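Local coordinates for epidermal growth factor receptor pathway substrate 8-like protein 1 (Mus musculus, PDB 2CY4) that carries a phosphotyrosine-binding domain and probably serves as a peptide-binding adaptor in epidermal growth factor receptor signalling, at residues 7-12 with 53-58; 93-98 with 110-115; 15-20 with 44-49. One frame throughout, in Å; residues are numbered along the deposited sequence.

Interaction 1 (7-12 with 53-58); sequences DVSQYH and LRVSPS. With CA (calcium ion), chain B.
Tyr11 and Leu53 face each other as an antiparallel hydrogen-bonded pair, Leu53 N giving to Tyr11 O at 2.7 Å. Ser9 and Val55 repeat the pattern two residues away, joining strands 9-20 and 49-55 of the phosphotyrosine-binding domain. The face bearing Tyr11, Leu53 and Val55 is tightly packed: the Tyr11 ring turns an edge to Val55, CE1 standing 4.1 Å from Val55 CG2, and Leu121 and Ile122 of helix 119-133 touch the Tyr11 side chain too. Gln10 and Arg54, on the other face, are looser and partly exposed. A bend at chi3 (-59°) brings the Arg54 guanidinium alongside the end of Gln10, the two groups nearly coplanar, while Arg54 CG lies 3.8 Å from Val8 CG1. A glycine in place of Arg54 would probably leave Val8 CG1 without the aliphatic chain that packs on it. At the solvent end a calcium ion binds Asp7 OD1 at 2.6 Å, Asp125 OD1 and five waters, one of which donates to Ser9 OG at 2.7 Å. Ser9 OG and Tyr11 OH also hydrogen-bond Asp125 OD2. Calcium thus probably offsets the charge of two carboxylates and ties the N-terminal loop to the C-terminal helix.

Interaction 2 (93-98 with 110-115); sequences SLLLLV and HFFQGL
Leu96 and Phe111 meet where the antiparallel beta hairpin of strands 94-99 and 108-113 is buried in the phosphotyrosine-binding fold. Leu96 CD1 sits over one face of the Phe111 ring in a CH-pi contact, 4.3 Å from the ring centroid and displaced toward the rim. Phe111 CG lies anti to its own carbonyl carbon (chi1 -77°), which leans the ring over the neighbouring strand, so that Phe111 CD1 also comes within 4.0 Å of Leu94 CD1; the two side chains cross at about a right angle. Helix 30-42 covers this face, with Leu37 against Leu94 and Ala33 and Ser34 against Phe111. On the reverse face the Phe112 ring meets two leucines along one side: its CD1 is 4.0 Å from Leu95 CD2, and its CE1 is equally far from Leu97 CD1. The His15 ring meets Phe112 from strand 9-20, and Leu95 and Leu97 touch Cys82 and Ile79 of strand 79-85.

Between the faces, two hydrogen-bonded pairs hold the backbones together. Leu95 exchanges bonds with Phe112, Leu95 N giving to Phe112 O at 2.8 Å, and Leu97 does the same with His110. Farther out, Leu94 CD2 runs beside Gln113 CG, 3.9 Å away, where the strand gives way to the loop. The other edge is polar through His110, whose ND1 is hydrogen-bonded to Thr18 OG1. Its ring stands obliquely to the opposite backbone, His110 CD2 lying 3.6 Å from Leu97 O.

Interaction 3 (15-20 with 44-49); sequences HLVTFC and GRVWAQ
Two water molecules stand between Leu16 and Trp47 and between His15 and Trp47, where the two segments draw apart just beyond their single bridged pair, His15 with Gln49. That pair is antiparallel and hydrogen-bonded: His15 N gives to Gln49 O at 2.7 Å, and Gln49 N gives back to His15 O along a nearly straight line (171° at the hydrogen). Past it, one water probably donates to Leu16 O and accepts from Trp47 N at 3.1 Å; the other, in the plane of the imidazole, is hydrogen-bonded to His15 ND1 and probably donates to Trp47 O. The parting coincides with a classic beta bulge, in which Leu16 and Val17 both face Phe111 of strand 108-113.

Apolar side chains meet on the Val46 side. Val46 CG2 meets Val17 CG1 at 3.5 Å, tighter than usual for two methyls, and Val46 CG1 approaches Leu16 CB. Leu16 CD2 adds a contact with Ala48 CB at 4.0 Å. Met40 and Asp41 of helix 30-42 also touch Val46, so this loop packs against both helix and sheet. At the far end of the strand, Cys20 forms a disulfide with Cys20 of the second subunit.

The His15 ring, its CG anti to the backbone N (chi1 171°), leads away from Gln49 toward Thr18, with His15 NE2 2.7 Å from Thr18 OG1. Since that hydroxyl also bonds His110 ND1 and has one proton to give, at least one of the two imidazoles probably donates to it, linking neighbouring strands through their side chains.

All three contacts involve the antiparallel strands of the phosphotyrosine-binding fold, in which strand 9-20 lies between strands 49-55 and 108-113; interaction 3 joins that strand to the loop before strand 49-55 and to its first residue. Interactions 1 and 3 both use strand 9-20, at opposite ends, their centres 21 Å apart on opposite sides of the chain's centre; interaction 3 is nested within the loop that interaction 1 closes. Interaction 2 follows both along the chain, its centre 15 Å from that of interaction 1 and 11 Å from that of interaction 3. It touches each, through Leu53 with Leu95 and through Leu16 N bonded to Phe111 O. Strand 9-20 thus connects the calcium-bound end, the buried hairpin and the disulfide-linked subunit boundary.

Interaction 1 (7-12 with 53-58)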
loop_
_atom_site.group_PDB
_atom_site.type_symbol
_atom_site.label_atom_id
_atom_site.label_comp_id
_atom_site.label_asym_id
_atom_site.label_seq_id
_atom_site.Cartn_x
_atom_site.Cartn_y
_atom_site.Cartn_z
ATOM N N ASP A 7 -2.409 -17.158 19.569
ATOM C CA ASP A 7 -3.754 -16.741 19.412
ATOM C C ASP A 7 -3.984 -15.595 18.454
ATOM O O ASP A 7 -3.064 -15.123 17.767
ATOM C CB ASP A 7 -4.294 -16.405 20.827
ATOM C CG ASP A 7 -3.546 -15.293 21.480
ATOM O OD1 ASP A 7 -2.390 -15.051 21.051
ATOM O OD2 ASP A 7 -4.102 -14.668 22.428
ATOM N N VAL A 8 -5.239 -15.171 18.416
ATOM C CA VAL A 8 -5.692 -14.034 17.614
ATOM C C VAL A 8 -6.103 -12.967 18.646
ATOM O O VAL A 8 -6.806 -13.278 19.602
ATOM C CB VAL A 8 -6.924 -14.362 16.777
ATOM C CG1 VAL A 8 -7.249 -13.110 15.886
ATOM C CG2 VAL A 8 -6.608 -15.577 15.869
ATOM N N SER A 9 -5.654 -11.727 18.467
ATOM C CA SER A 9 -5.973 -10.634 19.391
ATOM C C SER A 9 -6.320 -9.421 18.493
ATOM O O SER A 9 -5.972 -9.384 17.321
ATOM C CB SER A 9 -4.753 -10.368 20.311
ATOM O OG SER A 9 -3.650 -9.951 19.507
ATOM N N GLN A 10 -6.970 -8.402 19.049
ATOM C CA GLN A 10 -7.372 -7.296 18.220
ATOM C C GLN A 10 -7.382 -6.076 19.129
ATOM O O GLN A 10 -7.712 -6.160 20.320
ATOM C CB GLN A 10 -8.750 -7.603 17.675
ATOM C CG GLN A 10 -9.184 -6.676 16.606
ATOM C CD GLN A 10 -10.513 -7.136 16.040
ATOM O OE1 GLN A 10 -11.574 -6.889 16.610
ATOM N NE2 GLN A 10 -10.454 -7.842 14.944
ATOM N N TYR A 11 -6.919 -4.977 18.599
ATOM C CA TYR A 11 -6.864 -3.752 19.359
ATOM C C TYR A 11 -7.453 -2.620 18.553
ATOM O O TYR A 11 -7.323 -2.577 17.294
ATOM C CB TYR A 11 -5.407 -3.362 19.604
ATOM C CG TYR A 11 -4.592 -4.433 20.262
ATOM C CD1 TYR A 11 -3.940 -5.405 19.494
ATOM C CD2 TYR A 11 -4.456 -4.482 21.664
ATOM C CE1 TYR A 11 -3.154 -6.409 20.084
ATOM C CE2 TYR A 11 -3.677 -5.498 22.278
ATOM C CZ TYR A 11 -3.035 -6.444 21.472
ATOM O OH TYR A 11 -2.307 -7.439 22.075
ATOM N N HIS A 12 -8.078 -1.695 19.263
ATOM C CA HIS A 12 -8.542 -0.464 18.635
ATOM C C HIS A 12 -7.362 0.519 18.674
ATOM O O HIS A 12 -6.807 0.823 19.737
ATOM C CB HIS A 12 -9.708 0.147 19.397
ATOM C CG HIS A 12 -11.012 -0.439 19.019
ATOM N ND1 HIS A 12 -11.805 0.124 18.056
ATOM C CD2 HIS A 12 -11.635 -1.571 19.433
ATOM C CE1 HIS A 12 -12.880 -0.640 17.879
ATOM N NE2 HIS A 12 -12.795 -1.669 18.699
ATOM N N LEU A 53 -6.686 -3.336 14.812
ATOM C CA LEU A 53 -5.387 -3.940 14.482
ATOM C C LEU A 53 -5.433 -5.330 15.069
ATOM O O LEU A 53 -5.477 -5.492 16.269
ATOM C CB LEU A 53 -4.213 -3.104 15.034
ATOM C CG LEU A 53 -2.799 -3.529 14.591
ATOM C CD1 LEU A 53 -1.795 -2.398 14.787
ATOM C CD2 LEU A 53 -2.347 -4.769 15.374
ATOM N N ARG A 54 -5.361 -6.330 14.203
ATOM C CA ARG A 54 -5.486 -7.713 14.603
ATOM C C ARG A 54 -4.173 -8.423 14.436
ATOM O O ARG A 54 -3.533 -8.268 13.427
ATOM C CB ARG A 54 -6.559 -8.388 13.728
ATOM C CG ARG A 54 -6.735 -9.894 13.965
ATOM C CD ARG A 54 -7.854 -10.399 13.076
ATOM N NE ARG A 54 -9.102 -9.685 13.364
ATOM C CZ ARG A 54 -10.223 -9.794 12.638
ATOM N NH1 ARG A 54 -10.248 -10.591 11.575
ATOM N NH2 ARG A 54 -11.316 -9.094 12.959
ATOM N N VAL A 55 -3.780 -9.193 15.449
ATOM C CA VAL A 55 -2.520 -9.956 15.434
ATOM C C VAL A 55 -2.910 -11.442 15.543
ATOM O O VAL A 55 -3.629 -11.885 16.477
ATOM C CB VAL A 55 -1.660 -9.580 16.674
ATOM C CG1 VAL A 55 -0.302 -10.261 16.674
ATOM C CG2 VAL A 55 -1.460 -8.061 16.729
ATOM N N SER A 56 -2.455 -12.220 14.569
ATOM C CA SER A 56 -2.704 -13.662 14.591
ATOM C C SER A 56 -1.327 -14.348 14.397
ATOM O O SER A 56 -0.317 -13.662 14.178
ATOM C CB SER A 56 -3.633 -14.029 13.470
ATOM O OG SER A 56 -2.872 -14.137 12.303
ATOM N N PRO A 57 -1.264 -15.695 14.493
ATOM C CA PRO A 57 0.025 -16.399 14.326
ATOM C C PRO A 57 0.645 -16.215 12.968
ATOM O O PRO A 57 1.836 -16.314 12.874
ATOM C CB PRO A 57 -0.305 -17.860 14.610
ATOM C CG PRO A 57 -1.477 -17.729 15.648
ATOM C CD PRO A 57 -2.303 -16.589 15.041
ATOM N N SER A 58 -0.131 -15.888 11.943
ATOM C CA SER A 58 0.415 -15.689 10.585
ATOM C C SER A 58 0.332 -14.248 9.989
ATOM O O SER A 58 0.940 -13.937 8.955
ATOM C CB SER A 58 -0.309 -16.651 9.641
ATOM O OG SER A 58 -1.680 -16.278 9.513
HETATM CA CA CA B . -0.703 -13.111 20.529
HETATM O O HOH W 1 -1.758 -12.220 22.495
HETATM O O HOH W 2 -0.334 -14.478 18.548
HETATM O O HOH W 3 -2.354 -12.341 19.131
HETATM O O HOH W 4 0.189 -14.334 22.193
HETATM O O HOH W 5 1.922 -12.859 20.168
#

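Interaction 2 (93-98 with 110-115)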
loop_
_atom_site.group_PDB
_atom_site.type_symbol
_atom_site.label_atom_id
_atom_site.label_comp_id
_atom_site.label_asym_id
_atom_site.label_seq_id
_atom_site.Cartn_x
_atom_site.Cartn_y
_atom_site.Cartn_z
ATOM N N SER A 93 3.419 6.961 23.940
ATOM C CA SER A 93 4.141 6.226 22.918
ATOM C C SER A 93 3.258 5.926 21.700
ATOM O O SER A 93 2.026 5.765 21.778
ATOM C CB SER A 93 4.684 4.897 23.463
ATOM O OG SER A 93 5.897 5.116 24.132
ATOM N N LEU A 94 3.934 5.843 20.566
ATOM C CA LEU A 94 3.294 5.555 19.313
ATOM C C LEU A 94 3.708 4.181 18.907
ATOM O O LEU A 94 4.779 3.730 19.280
ATOM C CB LEU A 94 3.722 6.574 18.229
ATOM C CG LEU A 94 3.241 8.033 18.399
ATOM C CD1 LEU A 94 3.799 8.824 17.186
ATOM C CD2 LEU A 94 1.622 8.183 18.473
ATOM N N LEU A 95 2.821 3.464 18.218
ATOM C CA LEU A 95 3.225 2.150 17.729
ATOM C C LEU A 95 3.848 2.378 16.308
ATOM O O LEU A 95 3.178 2.962 15.432
ATOM C CB LEU A 95 2.013 1.214 17.606
ATOM C CG LEU A 95 2.375 -0.160 16.982
ATOM C CD1 LEU A 95 3.121 -0.967 18.009
ATOM C CD2 LEU A 95 1.168 -0.964 16.609
ATOM N N LEU A 96 5.098 1.958 16.089
ATOM C CA LEU A 96 5.757 2.096 14.782
ATOM C C LEU A 96 5.812 0.679 14.158
ATOM O O LEU A 96 6.163 -0.284 14.798
ATOM C CB LEU A 96 7.177 2.680 14.948
ATOM C CG LEU A 96 8.106 2.393 13.745
ATOM C CD1 LEU A 96 7.719 3.218 12.573
ATOM C CD2 LEU A 96 9.497 2.858 14.075
ATOM N N LEU A 97 5.393 0.548 12.930
ATOM C CA LEU A 97 5.398 -0.750 12.250
ATOM C C LEU A 97 6.084 -0.449 10.914
ATOM O O LEU A 97 5.712 0.504 10.193
ATOM C CB LEU A 97 3.946 -1.172 11.967
ATOM C CG LEU A 97 3.415 -2.486 12.511
ATOM C CD1 LEU A 97 2.097 -2.743 11.707
ATOM C CD2 LEU A 97 4.460 -3.671 12.260
ATOM N N VAL A 98 7.065 -1.255 10.587
ATOM C CA VAL A 98 7.728 -1.102 9.328
ATOM C C VAL A 98 7.426 -2.413 8.571
ATOM O O VAL A 98 7.696 -3.529 9.072
ATOM C CB VAL A 98 9.264 -0.931 9.466
ATOM C CG1 VAL A 98 9.858 -0.820 8.018
ATOM C CG2 VAL A 98 9.589 0.375 10.129
ATOM N N HIS A 110 4.517 2.857 9.326
ATOM C CA HIS A 110 3.145 3.164 9.773
ATOM C C HIS A 110 3.203 3.621 11.207
ATOM O O HIS A 110 3.895 3.001 12.003
ATOM C CB HIS A 110 2.224 1.950 9.807
ATOM C CG HIS A 110 2.148 1.154 8.540
ATOM N ND1 HIS A 110 1.362 1.540 7.464
ATOM C CD2 HIS A 110 2.787 0.039 8.146
ATOM C CE1 HIS A 110 1.539 0.702 6.468
ATOM N NE2 HIS A 110 2.404 -0.225 6.840
ATOM N N PHE A 111 2.553 4.731 11.531
ATOM C CA PHE A 111 2.426 5.141 12.938
ATOM C C PHE A 111 0.977 5.053 13.399
ATOM O O PHE A 111 0.055 5.536 12.708
ATOM C CB PHE A 111 2.895 6.563 13.152
ATOM C CG PHE A 111 4.394 6.706 13.176
ATOM C CD1 PHE A 111 5.093 6.334 14.337
ATOM C CD2 PHE A 111 5.090 7.327 12.129
ATOM C CE1 PHE A 111 6.476 6.609 14.515
ATOM C CE2 PHE A 111 6.475 7.614 12.273
ATOM C CZ PHE A 111 7.169 7.272 13.471
ATOM N N PHE A 112 0.775 4.434 14.568
ATOM C CA PHE A 112 -0.562 4.337 15.169
ATOM C C PHE A 112 -0.523 4.841 16.647
ATOM O O PHE A 112 0.523 4.824 17.300
ATOM C CB PHE A 112 -1.057 2.912 15.245
ATOM C CG PHE A 112 -1.004 2.155 13.974
ATOM C CD1 PHE A 112 0.178 1.489 13.622
ATOM C CD2 PHE A 112 -2.153 2.066 13.133
ATOM C CE1 PHE A 112 0.211 0.742 12.451
ATOM C CE2 PHE A 112 -2.127 1.321 11.952
ATOM C CZ PHE A 112 -0.938 0.653 11.612
ATOM N N GLN A 113 -1.646 5.374 17.156
ATOM C CA GLN A 113 -1.678 5.723 18.587
ATOM C C GLN A 113 -2.218 4.393 19.179
ATOM O O GLN A 113 -3.126 3.798 18.602
ATOM C CB GLN A 113 -2.702 6.828 18.834
ATOM C CG GLN A 113 -2.271 8.167 18.212
ATOM C CD GLN A 113 -3.286 9.257 18.505
ATOM O OE1 GLN A 113 -2.975 10.268 19.141
ATOM N NE2 GLN A 113 -4.498 9.052 18.066
ATOM N N GLY A 114 -1.634 3.926 20.287
ATOM C CA GLY A 114 -2.019 2.662 20.951
ATOM C C GLY A 114 -3.257 2.810 21.863
ATOM O O GLY A 114 -3.799 1.825 22.352
ATOM N N LEU A 115 -3.653 4.033 22.132
ATOM C CA LEU A 115 -4.846 4.282 22.971
ATOM C C LEU A 115 -4.748 3.658 24.392
ATOM O O LEU A 115 -3.650 3.540 24.946
ATOM C CB LEU A 115 -6.067 3.779 22.180
ATOM C CG LEU A 115 -6.677 4.719 21.096
ATOM C CD1 LEU A 115 -5.808 5.884 20.675
ATOM C CD2 LEU A 115 -7.248 4.011 19.964
#

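Interaction 3 (15-20 with 44-49)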
loop_
_atom_site.group_PDB
_atom_site.type_symbol
_atom_site.label_atom_id
_atom_site.label_comp_id
_atom_site.label_asym_id
_atom_site.label_seq_id
_atom_site.Cartn_x
_atom_site.Cartn_y
_atom_site.Cartn_z
ATOM N N HIS A 15 -4.900 5.049 13.428
ATOM C CA HIS A 15 -3.846 5.111 12.412
ATOM C C HIS A 15 -3.532 6.596 12.193
ATOM O O HIS A 15 -4.438 7.373 11.973
ATOM C CB HIS A 15 -4.363 4.469 11.100
ATOM C CG HIS A 15 -3.438 4.678 9.925
ATOM N ND1 HIS A 15 -3.454 5.826 9.155
ATOM C CD2 HIS A 15 -2.433 3.896 9.445
ATOM C CE1 HIS A 15 -2.486 5.751 8.231
ATOM N NE2 HIS A 15 -1.857 4.601 8.381
ATOM N N LEU A 16 -2.257 7.025 12.281
ATOM C CA LEU A 16 -1.890 8.427 12.016
ATOM C C LEU A 16 -1.356 8.633 10.574
ATOM O O LEU A 16 -1.773 9.561 9.875
ATOM C CB LEU A 16 -0.792 8.907 12.993
ATOM C CG LEU A 16 -1.276 8.868 14.448
ATOM C CD1 LEU A 16 -0.102 9.381 15.326
ATOM C CD2 LEU A 16 -2.496 9.847 14.615
ATOM N N VAL A 17 -0.423 7.779 10.118
ATOM C CA VAL A 17 0.142 8.001 8.782
ATOM C C VAL A 17 0.796 6.734 8.331
ATOM O O VAL A 17 1.222 5.916 9.154
ATOM C CB VAL A 17 1.325 9.117 8.712
ATOM C CG1 VAL A 17 0.822 10.454 9.083
ATOM C CG2 VAL A 17 2.509 8.725 9.561
ATOM N N THR A 18 0.833 6.606 7.016
ATOM C CA THR A 18 1.526 5.518 6.324
ATOM C C THR A 18 2.389 6.250 5.267
ATOM O O THR A 18 1.856 7.086 4.538
ATOM C CB THR A 18 0.586 4.502 5.602
ATOM O OG1 THR A 18 -0.010 3.697 6.633
ATOM C CG2 THR A 18 1.458 3.484 4.621
ATOM N N PHE A 19 3.726 6.070 5.239
ATOM C CA PHE A 19 4.491 6.689 4.125
ATOM C C PHE A 19 5.584 5.697 3.698
ATOM O O PHE A 19 6.005 4.810 4.482
ATOM C CB PHE A 19 5.128 8.067 4.500
ATOM C CG PHE A 19 6.039 8.035 5.734
ATOM C CD1 PHE A 19 7.368 7.599 5.618
ATOM C CD2 PHE A 19 5.591 8.492 6.983
ATOM C CE1 PHE A 19 8.248 7.612 6.698
ATOM C CE2 PHE A 19 6.455 8.518 8.084
ATOM C CZ PHE A 19 7.820 8.061 7.931
ATOM N N CYS A 20 6.030 5.828 2.453
ATOM C CA CYS A 20 7.070 4.944 1.938
ATOM C C CYS A 20 8.459 5.418 2.283
ATOM O O CYS A 20 8.681 6.611 2.433
ATOM C CB CYS A 20 7.012 4.872 0.401
ATOM S SG CYS A 20 5.286 4.930 -0.099
ATOM N N GLY A 44 -1.094 19.730 7.938
ATOM C CA GLY A 44 -2.469 19.306 7.893
ATOM C C GLY A 44 -2.631 17.986 7.119
ATOM O O GLY A 44 -3.661 17.757 6.504
ATOM N N ARG A 45 -1.627 17.115 7.122
ATOM C CA ARG A 45 -1.706 15.821 6.392
ATOM C C ARG A 45 -1.916 14.588 7.278
ATOM O O ARG A 45 -1.768 13.431 6.812
ATOM C CB ARG A 45 -0.399 15.629 5.587
ATOM C CG ARG A 45 -0.158 16.845 4.592
ATOM C CD ARG A 45 1.192 16.773 3.917
ATOM N NE ARG A 45 1.258 15.567 3.105
ATOM C CZ ARG A 45 2.390 14.942 2.766
ATOM N NH1 ARG A 45 3.599 15.396 3.162
ATOM N NH2 ARG A 45 2.295 13.836 2.050
ATOM N N VAL A 46 -2.189 14.826 8.563
ATOM C CA VAL A 46 -2.373 13.726 9.510
ATOM C C VAL A 46 -3.746 13.807 10.152
ATOM O O VAL A 46 -4.008 14.766 10.850
ATOM C CB VAL A 46 -1.362 13.784 10.676
ATOM C CG1 VAL A 46 -1.641 12.532 11.680
ATOM C CG2 VAL A 46 0.065 13.662 10.124
ATOM N N TRP A 47 -4.609 12.828 9.904
ATOM C CA TRP A 47 -5.949 12.795 10.491
ATOM C C TRP A 47 -6.097 11.395 11.104
ATOM O O TRP A 47 -6.144 10.393 10.392
ATOM C CB TRP A 47 -7.020 13.042 9.403
ATOM C CG TRP A 47 -6.949 14.486 8.807
ATOM C CD1 TRP A 47 -7.083 14.863 7.463
ATOM C CD2 TRP A 47 -6.721 15.722 9.543
ATOM N NE1 TRP A 47 -6.949 16.234 7.344
ATOM C CE2 TRP A 47 -6.722 16.789 8.581
ATOM C CE3 TRP A 47 -6.507 16.032 10.912
ATOM C CZ2 TRP A 47 -6.519 18.157 8.957
ATOM C CZ3 TRP A 47 -6.302 17.395 11.287
ATOM C CH2 TRP A 47 -6.308 18.437 10.300
ATOM N N ALA A 48 -6.164 11.351 12.427
ATOM C CA ALA A 48 -6.308 10.114 13.167
ATOM C C ALA A 48 -7.496 9.337 12.663
ATOM O O ALA A 48 -8.602 9.824 12.674
ATOM C CB ALA A 48 -6.463 10.433 14.657
ATOM N N GLN A 49 -7.260 8.129 12.189
ATOM C CA GLN A 49 -8.324 7.291 11.706
ATOM C C GLN A 49 -8.421 6.053 12.629
ATOM O O GLN A 49 -7.457 5.272 12.764
ATOM C CB GLN A 49 -7.995 6.851 10.289
ATOM C CG GLN A 49 -9.096 6.168 9.549
ATOM C CD GLN A 49 -8.646 5.723 8.113
ATOM O OE1 GLN A 49 -7.920 6.435 7.413
ATOM N NE2 GLN A 49 -9.087 4.549 7.697
HETATM O O HOH W 6 -5.134 8.476 9.098
HETATM O O HOH W 7 -3.746 10.546 7.962
#